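Local coordinates for protein putative sodium:solute symporter (Proteus mirabilis, PDB 5NV9) that couples the inward sodium gradient to uptake of the sialic acid N-acetylneuraminic acid across the bacterial inner membrane, moving two sodium ions with each sugar, at residues W48-S53 against V258-V263; W180-Q185 against S343-L348; I411-G416 against A449-S454. All coordinates share one frame; numbering follows the deposited sequence.

Contact 1 of 3, residues W48-S53 against V258-V263; sequences WAAGVS and VQRYIV
Ala50 and Arg260 bring the two backbones closest, with 5.8 Å between the CA of Ala50 and the CA of Arg260. Residues 48-53 form regular turns of helix 47-58, whereas 258-263 leave the short helix 255-258 in turn-like conformation on the way to helix 267-301. The approach is close because Ala50 offers only a methyl group: its CB meets Val263 CG2 at 4.0 Å, and Val45 borders both side chains.

In the LeuT fold of this symporter, helix 47-58 is the cytoplasmic half of a membrane-spanning helix interrupted in mid-membrane, where its end contributes to the sialic acid pocket. Residues 258-263 belong to the cytoplasmic region, so the contact packs a loop against the inner half of that broken helix.

Arg260 makes the polar link. Its CG passes 3.8 Å from Ala50 O, and a bend at chi2 turns the rest of the chain toward Ser53. There NE donates to Ser53 OG over 2.9 Å, with an N-H...O angle of 163°; the oxygen lies 5° from the guanidinium plane, so the group presents its edge. The hydroxyl reaches this point because OG stands opposite the backbone N (chi1 178°). Ser53 OG is held mainly by a hydrogen bond with Asp182 OD2, outside the two segments, and the bond from Arg260 NE adds to this. The same carboxylate oxygen, a sodium ligand, takes a weak hydrogen bond from Arg260 NH2 within a salt bridge, while NH1 bonds weakly to Asp256 O.

Contact 2 of 3, residues W180-Q185 against S343-L348; sequences WTDVIQ and SISSSL. With NA (sodium ion), chain C; NA (sodium ion), chain B.
Asp182 faces Ser345 and Ser346 across a sodium ion, which supplies most of the link between these two segments. The carboxylate grips it with both oxygens, OD1 at 2.1 Å and OD2 at 2.3 Å from the metal. From helix 328-361 come two hydroxyls, Ser346 OG at 2.2 Å and Ser345 OG at 2.5 Å from the same ion. The backbone O of Ser342 completes five oxygen ligands at this site, termed Na3.

The neighbouring serines reach one ion through different rotations: chi1 is 68° in Ser345, with OG between the backbone N and carbonyl carbon, but -64° in Ser346, with OG opposite the carbonyl carbon. Asp182 OD2 and Ser346 OG lie 3.2 Å apart, yet that closeness reflects their common metal and is not a hydrogen bond. Direct contact between the segments is otherwise slight, for the nearest CA atoms, those of Asp182 and Ser343, are 8.3 Å apart.

Farther out, Thr57 bonds to Ser346 OG and Gln341 to Ser345 OG, which helps to set the directions of the ligands. Nearby, Ser345 packs on Thr170 and Val178, and Leu348 on Ile167, all of helix 155-203. Ser343 OG serves the other ion, at 2.4 Å, in the Na2 site with Ala56, Leu59, Ala339 and Ser342. Ser342 thus contributes to both sites, its carbonyl oxygen to Na3 and its hydroxyl to Na2.

The bidentate carboxylate is a negative ligand in a buried setting, but the guanidinium of Arg260 is a second positive charge that probably competes with the ion for it, consistent with sodium binding being tied to conformation in transport.

Contact 3 of 3, residues I411-G416 against A449-S454; sequences IGLMGG and AARYGS
Leu413 meets Arg451 and Tyr452 through apolar contacts. Its methyl CD1 lies 3.8 Å from Arg451 CB, and CD2 comes nearly as close to the same carbon, so the forked end of the leucine abuts the base of the arginine chain. The two side chains cross at about a right angle. CD1 also approaches Tyr452 CE2 at 4.1 Å, obliquely to the ring. With CG opposite the carbonyl carbon (chi1 -62°) and the chain extended at chi2, Leu413 projects its branches across a gap of 8.1 Å between the CA atoms of Leu413 and Arg451.

Within 449-454 two flat groups overlap. Arg451 CG, set opposite the backbone N (chi1 165°), lies 3.5 Å above the centre of the Tyr452 ring; a bend at chi2 turns the later chain, and Tyr452 CE1 lies 3.6 Å above the guanidinium plane of Arg451. Tyr461 of helix 459-475 touches Leu413 and Arg451 as well.

Hydrogen bonds lie within each segment or run to other parts, such as Gly416 O to Ser466 OG. A type I beta turn runs from Gly412 to Gly415, and Met414 N bonds to Ile411 O at 2.9 Å. Gly453 N still reaches Ala449 O at 2.8 Å, although Gly453 is the first residue to leave helical angles. Ser454 OG donates to a lone pair of Ala450 O, in the carbonyl plane, and also bonds to Leu456 N, tying the emerging chain to the last turn.

Far from the sugar and sodium sites, this is helix-hairpin packing: the interrupted span of helices 405-412 and 415-427 lies beside the periplasmic end of its antiparallel successor, helix 433-452.

Overall arrangement
Contacts 1 and 2 form one connected cluster, with centres 11 Å apart and segments that alternate along the chain: 48-53, 180-185, 258-263, 343-348. Four parts of the LeuT fold thus converge around the Na3 sodium, and Ala49 of contact 1 also packs on Trp180 of contact 2. Contact 3 follows later in sequence, its centre about 30 Å from that of contact 1 and about 29 Å from that of contact 2, with nearest atoms about 12 Å away in both cases. It joins successive helices toward the periplasm, whereas the cluster ties the sodium site to a cytoplasmic loop of the outward-open transporter.

Contact 1 of 3, residues W48-S53 against V258-V263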
# COMPACT_ATOMS: atom_id res chain seq x y z
N TRP A 48 -0.68 -14.61 12.37
CA TRP A 48 -1.94 -13.89 12.22
C TRP A 48 -1.72 -12.40 12.31
O TRP A 48 -2.31 -11.67 11.55
CB TRP A 48 -2.98 -14.36 13.22
CG TRP A 48 -2.78 -13.91 14.68
CD1 TRP A 48 -2.17 -14.60 15.68
CD2 TRP A 48 -3.26 -12.69 15.26
NE1 TRP A 48 -2.19 -13.86 16.86
CE2 TRP A 48 -2.88 -12.69 16.63
CE3 TRP A 48 -3.99 -11.60 14.74
CZ2 TRP A 48 -3.18 -11.62 17.50
CZ3 TRP A 48 -4.29 -10.54 15.63
CH2 TRP A 48 -3.87 -10.56 16.98
N ALA A 49 -0.91 -11.92 13.26
CA ALA A 49 -0.66 -10.47 13.41
C ALA A 49 0.08 -9.83 12.20
O ALA A 49 -0.26 -8.67 11.68
CB ALA A 49 0.13 -10.23 14.69
N ALA A 50 1.10 -10.54 11.74
CA ALA A 50 1.82 -10.11 10.51
C ALA A 50 0.88 -10.08 9.30
O ALA A 50 0.97 -9.19 8.47
CB ALA A 50 3.02 -10.98 10.25
N GLY A 51 -0.06 -11.00 9.22
CA GLY A 51 -1.02 -11.03 8.10
C GLY A 51 -2.04 -9.91 8.09
O GLY A 51 -2.36 -9.37 7.05
N VAL A 52 -2.55 -9.55 9.27
CA VAL A 52 -3.37 -8.34 9.40
C VAL A 52 -2.56 -7.05 9.08
O VAL A 52 -3.07 -6.02 8.56
CB VAL A 52 -4.02 -8.21 10.82
CG1 VAL A 52 -4.92 -6.96 10.83
CG2 VAL A 52 -4.90 -9.46 11.12
N SER A 53 -1.33 -7.06 9.47
CA SER A 53 -0.43 -5.93 9.22
C SER A 53 -0.15 -5.75 7.71
O SER A 53 0.02 -4.60 7.25
CB SER A 53 0.92 -6.13 9.97
OG SER A 53 1.80 -5.05 9.67
N VAL A 258 7.10 -7.31 1.96
CA VAL A 258 8.10 -8.35 2.04
C VAL A 258 8.71 -8.43 3.42
O VAL A 258 9.00 -9.49 3.94
CB VAL A 258 9.24 -8.17 0.97
CG1 VAL A 258 10.31 -9.21 1.20
CG2 VAL A 258 8.72 -8.37 -0.43
N GLN A 259 8.89 -7.29 4.05
CA GLN A 259 9.32 -7.25 5.46
C GLN A 259 8.47 -8.10 6.42
O GLN A 259 9.00 -8.68 7.38
CB GLN A 259 9.32 -5.80 5.94
CG GLN A 259 10.46 -5.45 6.86
CD GLN A 259 10.32 -4.04 7.37
OE1 GLN A 259 9.80 -3.19 6.63
NE2 GLN A 259 10.74 -3.77 8.63
N ARG A 260 7.17 -8.19 6.18
CA ARG A 260 6.31 -9.02 7.03
C ARG A 260 6.55 -10.51 6.87
O ARG A 260 6.13 -11.28 7.72
CB ARG A 260 4.82 -8.74 6.81
CG ARG A 260 4.27 -7.60 7.61
CD ARG A 260 4.53 -6.26 6.98
NE ARG A 260 4.13 -5.17 7.88
CZ ARG A 260 4.75 -3.99 7.97
NH1 ARG A 260 5.79 -3.71 7.21
NH2 ARG A 260 4.34 -3.11 8.86
N TYR A 261 7.21 -10.94 5.79
CA TYR A 261 7.50 -12.35 5.59
C TYR A 261 8.62 -12.88 6.49
O TYR A 261 8.74 -14.09 6.64
CB TYR A 261 7.88 -12.63 4.12
CG TYR A 261 6.81 -12.20 3.06
CD1 TYR A 261 5.45 -12.03 3.37
CD2 TYR A 261 7.20 -11.98 1.74
CE1 TYR A 261 4.52 -11.66 2.37
CE2 TYR A 261 6.28 -11.65 0.75
CZ TYR A 261 4.95 -11.46 1.05
OH TYR A 261 4.12 -11.10 -0.03
N ILE A 262 9.44 -11.99 7.03
CA ILE A 262 10.63 -12.37 7.81
C ILE A 262 10.49 -12.07 9.33
O ILE A 262 11.39 -12.36 10.12
CB ILE A 262 11.91 -11.74 7.19
CG1 ILE A 262 11.85 -10.23 7.06
CG2 ILE A 262 12.05 -12.23 5.74
CD1 ILE A 262 12.39 -9.49 8.24
N VAL A 263 9.37 -11.48 9.75
CA VAL A 263 9.17 -11.21 11.18
C VAL A 263 8.66 -12.39 11.99
O VAL A 263 8.68 -12.35 13.25
CB VAL A 263 8.24 -9.99 11.42
CG1 VAL A 263 8.83 -8.74 10.87
CG2 VAL A 263 6.85 -10.22 10.89

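Contact 2 of 3, residues W180-Q185 against S343-L348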
# COMPACT_ATOMS: atom_id res chain seq x y z
N TRP A 180 1.72 -4.06 15.53
CA TRP A 180 0.59 -4.13 16.49
C TRP A 180 -0.41 -2.96 16.40
O TRP A 180 -1.62 -3.21 16.46
CB TRP A 180 1.10 -4.37 17.87
CG TRP A 180 1.64 -5.76 18.07
CD1 TRP A 180 2.93 -6.07 18.33
CD2 TRP A 180 0.92 -7.01 18.05
NE1 TRP A 180 3.08 -7.41 18.45
CE2 TRP A 180 1.87 -8.02 18.29
CE3 TRP A 180 -0.41 -7.37 17.87
CZ2 TRP A 180 1.54 -9.36 18.34
CZ3 TRP A 180 -0.74 -8.69 17.93
CH2 TRP A 180 0.21 -9.66 18.19
N THR A 181 0.06 -1.73 16.14
CA THR A 181 -0.83 -0.68 15.65
C THR A 181 -1.62 -1.00 14.35
O THR A 181 -2.81 -0.65 14.24
CB THR A 181 -0.13 0.70 15.47
OG1 THR A 181 0.96 0.58 14.58
CG2 THR A 181 0.35 1.25 16.83
N ASP A 182 -0.93 -1.61 13.36
CA ASP A 182 -1.55 -2.09 12.14
C ASP A 182 -2.68 -3.08 12.39
O ASP A 182 -3.66 -3.05 11.67
CB ASP A 182 -0.60 -2.79 11.14
CG ASP A 182 0.30 -1.86 10.38
OD1 ASP A 182 0.11 -0.64 10.42
OD2 ASP A 182 1.27 -2.38 9.71
N VAL A 183 -2.55 -3.93 13.40
CA VAL A 183 -3.55 -4.96 13.71
C VAL A 183 -4.80 -4.27 14.19
O VAL A 183 -5.93 -4.61 13.77
CB VAL A 183 -3.06 -5.97 14.78
CG1 VAL A 183 -4.17 -6.90 15.28
CG2 VAL A 183 -1.89 -6.80 14.26
N ILE A 184 -4.62 -3.26 15.02
CA ILE A 184 -5.77 -2.53 15.58
C ILE A 184 -6.39 -1.72 14.44
O ILE A 184 -7.62 -1.65 14.29
CB ILE A 184 -5.35 -1.56 16.73
CG1 ILE A 184 -4.77 -2.34 17.93
CG2 ILE A 184 -6.52 -0.67 17.17
CD1 ILE A 184 -3.92 -1.46 18.85
N GLN A 185 -5.53 -1.08 13.64
CA GLN A 185 -6.01 -0.19 12.58
C GLN A 185 -6.64 -0.99 11.50
O GLN A 185 -7.63 -0.56 10.96
CB GLN A 185 -4.91 0.69 12.02
CG GLN A 185 -4.38 1.67 13.05
CD GLN A 185 -3.03 2.18 12.73
OE1 GLN A 185 -2.22 1.49 12.07
NE2 GLN A 185 -2.80 3.47 13.09
N SER A 343 -0.67 2.56 6.77
CA SER A 343 0.13 2.55 5.51
C SER A 343 1.35 3.46 5.64
O SER A 343 2.47 3.08 5.24
CB SER A 343 -0.78 2.97 4.34
OG SER A 343 -1.75 1.92 4.09
N ILE A 344 1.13 4.64 6.24
CA ILE A 344 2.21 5.58 6.51
C ILE A 344 3.32 4.97 7.45
O ILE A 344 4.55 5.09 7.17
CB ILE A 344 1.72 6.88 7.09
CG1 ILE A 344 0.88 7.64 6.05
CG2 ILE A 344 2.87 7.76 7.56
CD1 ILE A 344 0.15 8.80 6.67
N SER A 345 2.89 4.30 8.50
CA SER A 345 3.84 3.80 9.45
C SER A 345 4.72 2.71 8.80
O SER A 345 5.95 2.68 8.99
CB SER A 345 3.12 3.26 10.64
OG SER A 345 2.41 2.07 10.27
N SER A 346 4.09 1.81 8.04
CA SER A 346 4.80 0.76 7.37
C SER A 346 5.77 1.25 6.31
O SER A 346 6.83 0.64 6.12
CB SER A 346 3.86 -0.24 6.65
OG SER A 346 3.06 -0.91 7.57
N SER A 347 5.36 2.29 5.58
CA SER A 347 6.18 2.87 4.54
C SER A 347 7.40 3.57 5.19
O SER A 347 8.52 3.44 4.67
CB SER A 347 5.39 3.90 3.69
OG SER A 347 4.55 3.32 2.69
N LEU A 348 7.21 4.28 6.30
CA LEU A 348 8.37 4.93 7.00
C LEU A 348 9.40 3.92 7.56
O LEU A 348 10.63 4.05 7.33
CB LEU A 348 7.94 5.83 8.13
CG LEU A 348 7.15 7.12 7.79
CD1 LEU A 348 6.70 7.82 9.09
CD2 LEU A 348 7.89 8.07 6.91
NA NA C . 1.87 -0.16 9.29
NA NA B . -3.39 1.31 5.69

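Contact 3 of 3, residues I411-G416 against A449-S454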
# COMPACT_ATOMS: atom_id res chain seq x y z
N ILE A 411 8.80 8.47 -10.73
CA ILE A 411 9.36 7.42 -9.84
C ILE A 411 8.44 6.16 -9.81
O ILE A 411 8.93 5.01 -9.75
CB ILE A 411 9.59 7.97 -8.41
CG1 ILE A 411 10.20 6.91 -7.53
CG2 ILE A 411 8.31 8.45 -7.76
CD1 ILE A 411 11.49 6.35 -8.13
N GLY A 412 7.12 6.40 -9.88
CA GLY A 412 6.11 5.35 -10.01
C GLY A 412 6.36 4.41 -11.16
O GLY A 412 6.12 3.21 -11.05
N LEU A 413 6.85 4.95 -12.27
CA LEU A 413 7.16 4.12 -13.39
C LEU A 413 8.27 3.08 -13.10
O LEU A 413 8.37 2.07 -13.82
CB LEU A 413 7.60 4.99 -14.55
CG LEU A 413 6.59 5.99 -15.12
CD1 LEU A 413 7.29 6.89 -16.14
CD2 LEU A 413 5.45 5.22 -15.74
N MSE A 414 9.10 3.33 -12.08
CA MSE A 414 10.21 2.40 -11.72
C MSE A 414 9.75 1.14 -11.01
O MSE A 414 10.53 0.17 -10.95
CB MSE A 414 11.35 3.02 -10.92
CG MSE A 414 11.84 4.36 -11.47
SE MSE A 414 12.78 4.04 -13.16
CE MSE A 414 11.44 4.82 -14.42
N GLY A 415 8.49 1.07 -10.57
CA GLY A 415 7.92 -0.14 -10.01
C GLY A 415 7.91 -1.35 -10.92
O GLY A 415 8.17 -2.49 -10.47
N GLY A 416 7.62 -1.12 -12.18
CA GLY A 416 7.69 -2.15 -13.19
C GLY A 416 9.08 -2.78 -13.27
O GLY A 416 9.25 -3.99 -13.07
N ALA A 449 8.74 5.99 -22.73
CA ALA A 449 7.96 5.99 -24.01
C ALA A 449 6.43 5.81 -23.79
O ALA A 449 5.62 6.59 -24.36
CB ALA A 449 8.47 4.92 -24.95
N ALA A 450 6.05 4.80 -22.98
CA ALA A 450 4.61 4.50 -22.69
C ALA A 450 3.90 5.68 -22.07
O ALA A 450 2.82 6.07 -22.52
CB ALA A 450 4.46 3.30 -21.76
N ARG A 451 4.54 6.25 -21.05
CA ARG A 451 3.94 7.23 -20.19
C ARG A 451 3.90 8.57 -20.87
O ARG A 451 2.87 9.23 -20.80
CB ARG A 451 4.71 7.35 -18.87
CG ARG A 451 4.40 8.58 -18.04
CD ARG A 451 2.99 8.50 -17.48
NE ARG A 451 2.75 9.71 -16.73
CZ ARG A 451 2.45 10.88 -17.27
NH1 ARG A 451 2.27 11.00 -18.58
NH2 ARG A 451 2.31 11.95 -16.48
N TYR A 452 5.01 8.97 -21.52
CA TYR A 452 5.14 10.32 -22.05
C TYR A 452 4.97 10.44 -23.57
O TYR A 452 4.70 11.53 -24.09
CB TYR A 452 6.46 10.94 -21.61
CG TYR A 452 6.62 11.06 -20.13
CD1 TYR A 452 5.76 11.87 -19.36
CD2 TYR A 452 7.62 10.35 -19.46
CE1 TYR A 452 5.88 11.93 -17.95
CE2 TYR A 452 7.77 10.45 -18.06
CZ TYR A 452 6.90 11.25 -17.31
OH TYR A 452 7.04 11.32 -15.92
N GLY A 453 5.05 9.34 -24.31
CA GLY A 453 4.91 9.41 -25.77
C GLY A 453 3.78 8.54 -26.29
O GLY A 453 3.78 8.11 -27.44
N SER A 454 2.84 8.18 -25.44
CA SER A 454 1.71 7.41 -25.96
C SER A 454 0.46 7.69 -25.15
O SER A 454 0.52 8.33 -24.08
CB SER A 454 2.00 5.91 -25.95
OG SER A 454 1.74 5.35 -24.67